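Local structure of ComZ (Thermus thermophilus, 6QVI) at residues Asp101-Glu113 / Ala121-Asp133. The protein is a competence-associated pilin that probably serves as a DNA receptor at the tip of a pilus during natural transformation. Sequence-based numbering, arbitrary orientation.
Sequences DAQDDQLFTLVSE and ARVQATFRISNSD
Glu-113 and Arg-122 lie side by side at one end of the antiparallel strand pair 107-113/121-130, their side chains pointing the same way. The carboxylate atom OE1 of Glu-113 meets NH1 of Arg-122 at the guanidinium edge, a 3.6 Å salt bridge with the two planes 45° apart. Over one face of that guanidinium sits CG1 of Val-111, directed there by its position anti to the backbone N (chi1 160°). Leu-107 repeats the theme at the far end, laying CD2 over a face of the Arg-128 guanidinium, whose NH1 makes a long salt bridge of 3.7 Å to OD2 of Asp-104. Midway, the Thr-109 and Thr-126 hydroxyls share a weak hydrogen bond. The extended Gln-106 side chain slants across Arg-128, OE1 turned to CB of Ser-130 and NE2 toward CD of Arg-128. Shortening it to an alanine removes the amide and is likely to open a gap between those two carbons. On the sheet face carrying Phe-108, Leu-110, Val-123 and Phe-127, CB of Leu-110 abuts the Phe-127 ring edge at CE1 (3.8 Å), while Val-123 packs on Leu-25 of helix 12-40. Seven backbone hydrogen bonds join the two segments of this beta hairpin, part of the antiparallel sheet packed against the long N-terminal helix in the pseudopilin-like domain.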
ATOM      1  N   ASP A 101      15.909 -21.893   6.218  1.00 68.21           N
ATOM      2  CA  ASP A 101      16.958 -21.672   7.200  1.00 76.07           C
ATOM      3  C   ASP A 101      16.372 -21.325   8.558  1.00 81.02           C
ATOM      4  O   ASP A 101      15.455 -20.506   8.664  1.00 91.63           O
ATOM      5  CB  ASP A 101      17.861 -20.533   6.727  1.00 86.01           C
ATOM      6  CG  ASP A 101      19.184 -20.480   7.471  1.00 99.50           C
ATOM      7  OD1 ASP A 101      20.195 -20.999   6.936  1.00 95.79           O
ATOM      8  OD2 ASP A 101      19.210 -19.910   8.588  1.00109.85           O
ATOM      9  N   ALA A 102      16.938 -21.917   9.610  1.00 81.27           N
ATOM     10  CA  ALA A 102      16.423 -21.643  10.946  1.00 95.06           C
ATOM     11  C   ALA A 102      16.631 -20.179  11.325  1.00109.34           C
ATOM     12  O   ALA A 102      15.745 -19.563  11.929  1.00110.95           O
ATOM     13  CB  ALA A 102      17.086 -22.559  11.969  1.00 90.20           C
ATOM     14  N   GLN A 103      17.773 -19.595  10.945  1.00114.17           N
ATOM     15  CA  GLN A 103      18.098 -18.232  11.370  1.00117.66           C
ATOM     16  C   GLN A 103      17.422 -17.184  10.487  1.00112.43           C
ATOM     17  O   GLN A 103      16.587 -16.398  10.954  1.00117.84           O
ATOM     18  CB  GLN A 103      19.614 -18.020  11.344  1.00123.51           C
ATOM     19  CG  GLN A 103      20.421 -19.221  11.778  1.00129.50           C
ATOM     20  CD  GLN A 103      20.575 -19.309  13.284  1.00137.29           C
ATOM     21  OE1 GLN A 103      20.565 -18.297  13.984  1.00142.28           O
ATOM     22  NE2 GLN A 103      20.733 -20.528  13.790  1.00138.34           N
ATOM     23  N   ASP A 104      17.784 -17.159   9.208  1.00 93.61           N
ATOM     24  CA  ASP A 104      17.326 -16.152   8.259  1.00 75.36           C
ATOM     25  C   ASP A 104      16.079 -16.655   7.530  1.00 75.59           C
ATOM     26  O   ASP A 104      16.154 -17.613   6.756  1.00 86.66           O
ATOM     27  CB  ASP A 104      18.471 -15.868   7.294  1.00 73.70           C
ATOM     28  CG  ASP A 104      18.289 -14.609   6.497  1.00 78.86           C
ATOM     29  OD1 ASP A 104      17.132 -14.277   6.163  1.00 86.46           O
ATOM     30  OD2 ASP A 104      19.319 -13.980   6.162  1.00 74.72           O
ATOM     31  N   ASP A 105      14.945 -15.985   7.737  1.00 71.47           N
ATOM     32  CA  ASP A 105      13.677 -16.383   7.133  1.00 62.85           C
ATOM     33  C   ASP A 105      13.601 -16.047   5.646  1.00 63.63           C
ATOM     34  O   ASP A 105      12.516 -16.160   5.055  1.00 70.61           O
ATOM     35  CB  ASP A 105      12.500 -15.733   7.870  1.00 77.37           C
ATOM     36  CG  ASP A 105      12.559 -14.204   7.844  1.00104.34           C
ATOM     37  OD1 ASP A 105      11.483 -13.566   7.954  1.00114.11           O
ATOM     38  OD2 ASP A 105      13.677 -13.634   7.708  1.00110.24           O
ATOM     39  N   GLN A 106      14.711 -15.621   5.039  1.00 59.62           N
ATOM     40  CA  GLN A 106      14.770 -15.341   3.609  1.00 70.19           C
ATOM     41  C   GLN A 106      15.619 -16.352   2.839  1.00 69.20           C
ATOM     42  O   GLN A 106      15.648 -16.296   1.600  1.00 58.56           O
ATOM     43  CB  GLN A 106      15.320 -13.938   3.354  1.00 67.42           C
ATOM     44  CG  GLN A 106      14.721 -12.913   4.234  1.00 78.84           C
ATOM     45  CD  GLN A 106      15.069 -11.534   3.761  1.00 81.09           C
ATOM     46  OE1 GLN A 106      14.188 -10.709   3.560  1.00 88.47           O
ATOM     47  NE2 GLN A 106      16.354 -11.292   3.522  1.00 73.54           N
ATOM     48  N   LEU A 107      16.386 -17.190   3.541  1.00 67.40           N
ATOM     49  CA  LEU A 107      17.248 -18.193   2.925  1.00 64.49           C
ATOM     50  C   LEU A 107      16.491 -19.504   2.773  1.00 60.50           C
ATOM     51  O   LEU A 107      16.023 -20.076   3.765  1.00 64.61           O
ATOM     52  CB  LEU A 107      18.509 -18.370   3.762  1.00 65.01           C
ATOM     53  CG  LEU A 107      19.293 -17.072   3.853  1.00 68.39           C
ATOM     54  CD1 LEU A 107      20.706 -17.333   4.316  1.00 66.01           C
ATOM     55  CD2 LEU A 107      19.295 -16.442   2.446  1.00 72.59           C
ATOM     56  N   PHE A 108      16.391 -19.985   1.538  1.00 54.48           N
ATOM     57  CA  PHE A 108      15.745 -21.259   1.270  1.00 61.03           C
ATOM     58  C   PHE A 108      16.658 -22.160   0.450  1.00 56.68           C
ATOM     59  O   PHE A 108      17.353 -21.699  -0.464  1.00 52.65           O
ATOM     60  CB  PHE A 108      14.425 -21.045   0.529  1.00 55.13           C
ATOM     61  CG  PHE A 108      13.444 -20.196   1.271  1.00 60.50           C
ATOM     62  CD1 PHE A 108      13.523 -18.809   1.202  1.00 66.91           C
ATOM     63  CD2 PHE A 108      12.431 -20.771   2.022  1.00 55.56           C
ATOM     64  CE1 PHE A 108      12.645 -18.016   1.882  1.00 52.88           C
ATOM     65  CE2 PHE A 108      11.529 -19.961   2.709  1.00 59.53           C
ATOM     66  CZ  PHE A 108      11.641 -18.587   2.630  1.00 56.45           C
ATOM     67  N   THR A 109      16.629 -23.451   0.774  1.00 48.69           N
ATOM     68  CA  THR A 109      17.381 -24.483   0.043  1.00 45.56           C
ATOM     69  C   THR A 109      16.387 -25.422  -0.620  1.00 45.81           C
ATOM     70  O   THR A 109      15.516 -25.999   0.050  1.00 50.19           O
ATOM     71  CB  THR A 109      18.348 -25.264   0.965  1.00 49.69           C
ATOM     72  OG1 THR A 109      19.304 -24.359   1.590  1.00 48.07           O
ATOM     73  CG2 THR A 109      19.115 -26.396   0.196  1.00 47.67           C
ATOM     74  N   LEU A 110      16.493 -25.536  -1.941  1.00 40.41           N
ATOM     75  CA  LEU A 110      15.709 -26.491  -2.730  1.00 53.77           C
ATOM     76  C   LEU A 110      16.587 -27.715  -3.036  1.00 54.94           C
ATOM     77  O   LEU A 110      17.711 -27.561  -3.529  1.00 57.05           O
ATOM     78  CB  LEU A 110      15.233 -25.847  -4.027  1.00 38.06           C
ATOM     79  CG  LEU A 110      14.265 -26.622  -4.909  1.00 50.70           C
ATOM     80  CD1 LEU A 110      13.021 -27.225  -4.186  1.00 50.43           C
ATOM     81  CD2 LEU A 110      13.897 -25.815  -6.129  1.00 51.45           C
ATOM     82  N   VAL A 111      16.117 -28.913  -2.677  1.00 54.13           N
ATOM     83  CA  VAL A 111      16.896 -30.148  -2.849  1.00 55.86           C
ATOM     84  C   VAL A 111      16.084 -31.173  -3.632  1.00 51.97           C
ATOM     85  O   VAL A 111      14.944 -31.488  -3.263  1.00 51.26           O
ATOM     86  CB  VAL A 111      17.340 -30.737  -1.491  1.00 52.51           C
ATOM     87  CG1 VAL A 111      17.693 -32.178  -1.610  1.00 55.75           C
ATOM     88  CG2 VAL A 111      18.532 -30.035  -0.984  1.00 56.36           C
ATOM     89  N   SER A 112      16.694 -31.721  -4.656  1.00 48.53           N
ATOM     90  CA  SER A 112      16.082 -32.722  -5.474  1.00 60.30           C
ATOM     91  C   SER A 112      16.961 -33.950  -5.581  1.00 61.06           C
ATOM     92  O   SER A 112      17.931 -33.928  -6.263  1.00 55.94           O
ATOM     93  CB  SER A 112      15.842 -32.120  -6.840  1.00 67.71           C
ATOM     94  OG  SER A 112      16.089 -33.015  -7.880  1.00 73.45           O
ATOM     95  N   GLU A 113      16.605 -35.023  -4.896  1.00 67.46           N
ATOM     96  CA  GLU A 113      17.329 -36.279  -4.939  1.00 58.34           C
ATOM     97  C   GLU A 113      16.818 -37.091  -6.087  1.00 57.00           C
ATOM     98  O   GLU A 113      15.709 -37.472  -6.072  1.00 52.39           O
ATOM     99  CB  GLU A 113      17.033 -37.080  -3.694  1.00 66.20           C
ATOM    100  CG  GLU A 113      17.647 -36.550  -2.422  1.00 85.24           C
ATOM    101  CD  GLU A 113      17.178 -37.282  -1.183  1.00103.06           C
ATOM    102  OE1 GLU A 113      16.830 -36.633  -0.186  1.00106.55           O
ATOM    103  OE2 GLU A 113      17.158 -38.517  -1.194  1.00112.06           O
ATOM    104  N   ALA A 121      21.703 -39.468  -7.651  1.00 63.39           N
ATOM    105  CA  ALA A 121      22.331 -38.154  -7.661  1.00 58.92           C
ATOM    106  C   ALA A 121      21.457 -37.164  -6.904  1.00 56.27           C
ATOM    107  O   ALA A 121      20.221 -37.255  -6.884  1.00 51.38           O
ATOM    108  CB  ALA A 121      22.551 -37.628  -9.084  1.00 59.58           C
ATOM    109  N   ARG A 122      22.110 -36.151  -6.372  1.00 53.64           N
ATOM    110  CA  ARG A 122      21.469 -35.135  -5.552  1.00 51.04           C
ATOM    111  C   ARG A 122      21.921 -33.770  -6.058  1.00 50.63           C
ATOM    112  O   ARG A 122      23.137 -33.520  -6.192  1.00 50.21           O
ATOM    113  CB  ARG A 122      21.882 -35.343  -4.094  1.00 60.61           C
ATOM    114  CG  ARG A 122      21.142 -34.618  -3.025  1.00 69.43           C
ATOM    115  CD  ARG A 122      21.713 -35.097  -1.708  1.00 78.12           C
ATOM    116  NE  ARG A 122      21.768 -34.026  -0.732  1.00 86.62           N
ATOM    117  CZ  ARG A 122      20.839 -33.836   0.192  1.00 95.19           C
ATOM    118  NH1 ARG A 122      19.791 -34.660   0.264  1.00 99.14           N
ATOM    119  NH2 ARG A 122      20.965 -32.826   1.044  1.00 95.87           N
ATOM    120  N   VAL A 123      20.966 -32.881  -6.329  1.00 45.92           N
ATOM    121  CA  VAL A 123      21.342 -31.521  -6.706  1.00 58.10           C
ATOM    122  C   VAL A 123      20.568 -30.523  -5.855  1.00 55.63           C
ATOM    123  O   VAL A 123      19.407 -30.736  -5.482  1.00 57.17           O
ATOM    124  CB  VAL A 123      21.110 -31.247  -8.212  1.00 60.27           C
ATOM    125  CG1 VAL A 123      21.711 -32.357  -9.023  1.00 60.69           C
ATOM    126  CG2 VAL A 123      19.665 -31.043  -8.548  1.00 52.74           C
ATOM    127  N   GLN A 124      21.188 -29.390  -5.591  1.00 56.46           N
ATOM    128  CA  GLN A 124      20.532 -28.507  -4.645  1.00 61.17           C
ATOM    129  C   GLN A 124      20.928 -27.071  -4.921  1.00 55.45           C
ATOM    130  O   GLN A 124      21.999 -26.816  -5.486  1.00 47.52           O
ATOM    131  CB  GLN A 124      20.874 -28.927  -3.214  1.00 54.43           C
ATOM    132  CG  GLN A 124      22.151 -28.447  -2.642  1.00 56.28           C
ATOM    133  CD  GLN A 124      22.234 -28.777  -1.148  1.00 66.52           C
ATOM    134  OE1 GLN A 124      21.712 -29.803  -0.704  1.00 63.48           O
ATOM    135  NE2 GLN A 124      22.843 -27.884  -0.364  1.00 73.38           N
ATOM    136  N   ALA A 125      20.021 -26.144  -4.574  1.00 49.61           N
ATOM    137  CA  ALA A 125      20.271 -24.709  -4.718  1.00 49.81           C
ATOM    138  C   ALA A 125      19.763 -23.932  -3.515  1.00 51.20           C
ATOM    139  O   ALA A 125      18.674 -24.206  -2.979  1.00 48.51           O
ATOM    140  CB  ALA A 125      19.623 -24.147  -5.984  1.00 47.11           C
ATOM    141  N   THR A 126      20.547 -22.934  -3.128  1.00 45.98           N
ATOM    142  CA  THR A 126      20.161 -22.028  -2.067  1.00 56.79           C
ATOM    143  C   THR A 126      19.785 -20.677  -2.663  1.00 53.83           C
ATOM    144  O   THR A 126      20.588 -20.058  -3.378  1.00 45.78           O
ATOM    145  CB  THR A 126      21.295 -21.807  -1.081  1.00 66.52           C
ATOM    146  OG1 THR A 126      21.576 -23.032  -0.409  1.00 68.81           O
ATOM    147  CG2 THR A 126      20.872 -20.744  -0.059  1.00 78.28           C
ATOM    148  N   PHE A 127      18.609 -20.186  -2.280  1.00 53.46           N
ATOM    149  CA  PHE A 127      18.118 -18.895  -2.719  1.00 65.60           C
ATOM    150  C   PHE A 127      17.975 -17.947  -1.545  1.00 61.61           C
ATOM    151  O   PHE A 127      17.742 -18.360  -0.411  1.00 51.34           O
ATOM    152  CB  PHE A 127      16.776 -19.004  -3.408  1.00 67.66           C
ATOM    153  CG  PHE A 127      16.703 -20.065  -4.396  1.00 70.79           C
ATOM    154  CD1 PHE A 127      16.460 -21.367  -4.007  1.00 70.66           C
ATOM    155  CD2 PHE A 127      16.873 -19.772  -5.737  1.00 71.55           C
ATOM    156  CE1 PHE A 127      16.382 -22.373  -4.944  1.00 65.68           C
ATOM    157  CE2 PHE A 127      16.813 -20.782  -6.673  1.00 73.03           C
ATOM    158  CZ  PHE A 127      16.556 -22.081  -6.272  1.00 66.26           C
ATOM    159  N   ARG A 128      17.895 -16.678  -1.868  1.00 70.46           N
ATOM    160  CA  ARG A 128      17.586 -15.662  -0.902  1.00 64.78           C
ATOM    161  C   ARG A 128      16.380 -15.057  -1.564  1.00 56.89           C
ATOM    162  O   ARG A 128      16.454 -14.616  -2.667  1.00 52.60           O
ATOM    163  CB  ARG A 128      18.692 -14.661  -0.787  1.00 68.06           C
ATOM    164  CG  ARG A 128      18.190 -13.249  -0.675  1.00 78.90           C
ATOM    165  CD  ARG A 128      18.822 -12.530   0.487  1.00 80.88           C
ATOM    166  NE  ARG A 128      20.258 -12.692   0.507  1.00 93.83           N
ATOM    167  CZ  ARG A 128      20.949 -12.857   1.620  1.00 97.04           C
ATOM    168  NH1 ARG A 128      20.315 -12.876   2.783  1.00 95.05           N
ATOM    169  NH2 ARG A 128      22.262 -13.004   1.567  1.00 96.73           N
ATOM    170  N   ILE A 129      15.255 -15.075  -0.888  1.00 49.56           N
ATOM    171  CA  ILE A 129      13.995 -14.604  -1.440  1.00 58.59           C
ATOM    172  C   ILE A 129      13.351 -13.638  -0.467  1.00 67.27           C
ATOM    173  O   ILE A 129      13.101 -13.989   0.693  1.00 59.38           O
ATOM    174  CB  ILE A 129      13.010 -15.742  -1.741  1.00 57.66           C
ATOM    175  CG1 ILE A 129      13.698 -16.833  -2.571  1.00 61.28           C
ATOM    176  CG2 ILE A 129      11.749 -15.195  -2.423  1.00 50.33           C
ATOM    177  CD1 ILE A 129      12.752 -17.962  -2.855  1.00 46.33           C
ATOM    178  N   SER A 130      13.042 -12.425  -0.949  1.00 69.87           N
ATOM    179  CA  SER A 130      12.308 -11.455  -0.148  1.00 71.10           C
ATOM    180  C   SER A 130      11.289 -10.761  -1.038  1.00 71.26           C
ATOM    181  O   SER A 130      11.569 -10.485  -2.211  1.00 77.44           O
ATOM    182  CB  SER A 130      13.283 -10.480   0.520  1.00 66.97           C
ATOM    183  OG  SER A 130      13.928  -9.651  -0.429  1.00 72.74           O
ATOM    184  N   ASN A 131      10.085 -10.553  -0.507  1.00 73.60           N
ATOM    185  CA  ASN A 131       9.026  -9.890  -1.265  1.00 74.12           C
ATOM    186  C   ASN A 131       8.954  -8.380  -0.994  1.00 77.22           C
ATOM    187  O   ASN A 131       9.502  -7.854  -0.021  1.00 64.20           O
ATOM    188  CB  ASN A 131       7.679 -10.550  -0.947  1.00 71.43           C
ATOM    189  CG  ASN A 131       7.510 -11.900  -1.653  1.00 87.26           C
ATOM    190  OD1 ASN A 131       7.227 -11.952  -2.855  1.00 89.70           O
ATOM    191  ND2 ASN A 131       7.714 -13.005  -0.907  1.00 78.47           N
ATOM    192  N   SER A 132       8.267  -7.667  -1.885  1.00 78.30           N
ATOM    193  CA  SER A 132       8.138  -6.230  -1.669  1.00 85.85           C
ATOM    194  C   SER A 132       7.325  -5.966  -0.421  1.00 87.09           C
ATOM    195  O   SER A 132       7.676  -5.094   0.390  1.00 82.93           O
ATOM    196  CB  SER A 132       7.512  -5.523  -2.876  1.00 85.81           C
ATOM    197  OG  SER A 132       8.458  -5.350  -3.920  1.00 87.35           O
ATOM    198  N   ASP A 133       6.242  -6.725  -0.252  1.00 91.65           N
ATOM    199  CA  ASP A 133       5.260  -6.532   0.810  1.00 90.35           C
ATOM    200  C   ASP A 133       4.734  -5.088   0.796  1.00 81.65           C
ATOM    201  O   ASP A 133       5.042  -4.253   1.655  1.00 71.58           O
ATOM    202  CB  ASP A 133       5.839  -6.931   2.172  1.00 94.42           C
ATOM    203  CG  ASP A 133       4.811  -6.825   3.306  1.00101.64           C
ATOM    204  OD1 ASP A 133       3.594  -6.743   3.000  1.00108.55           O
ATOM    205  OD2 ASP A 133       5.215  -6.843   4.497  1.00100.21           O
TER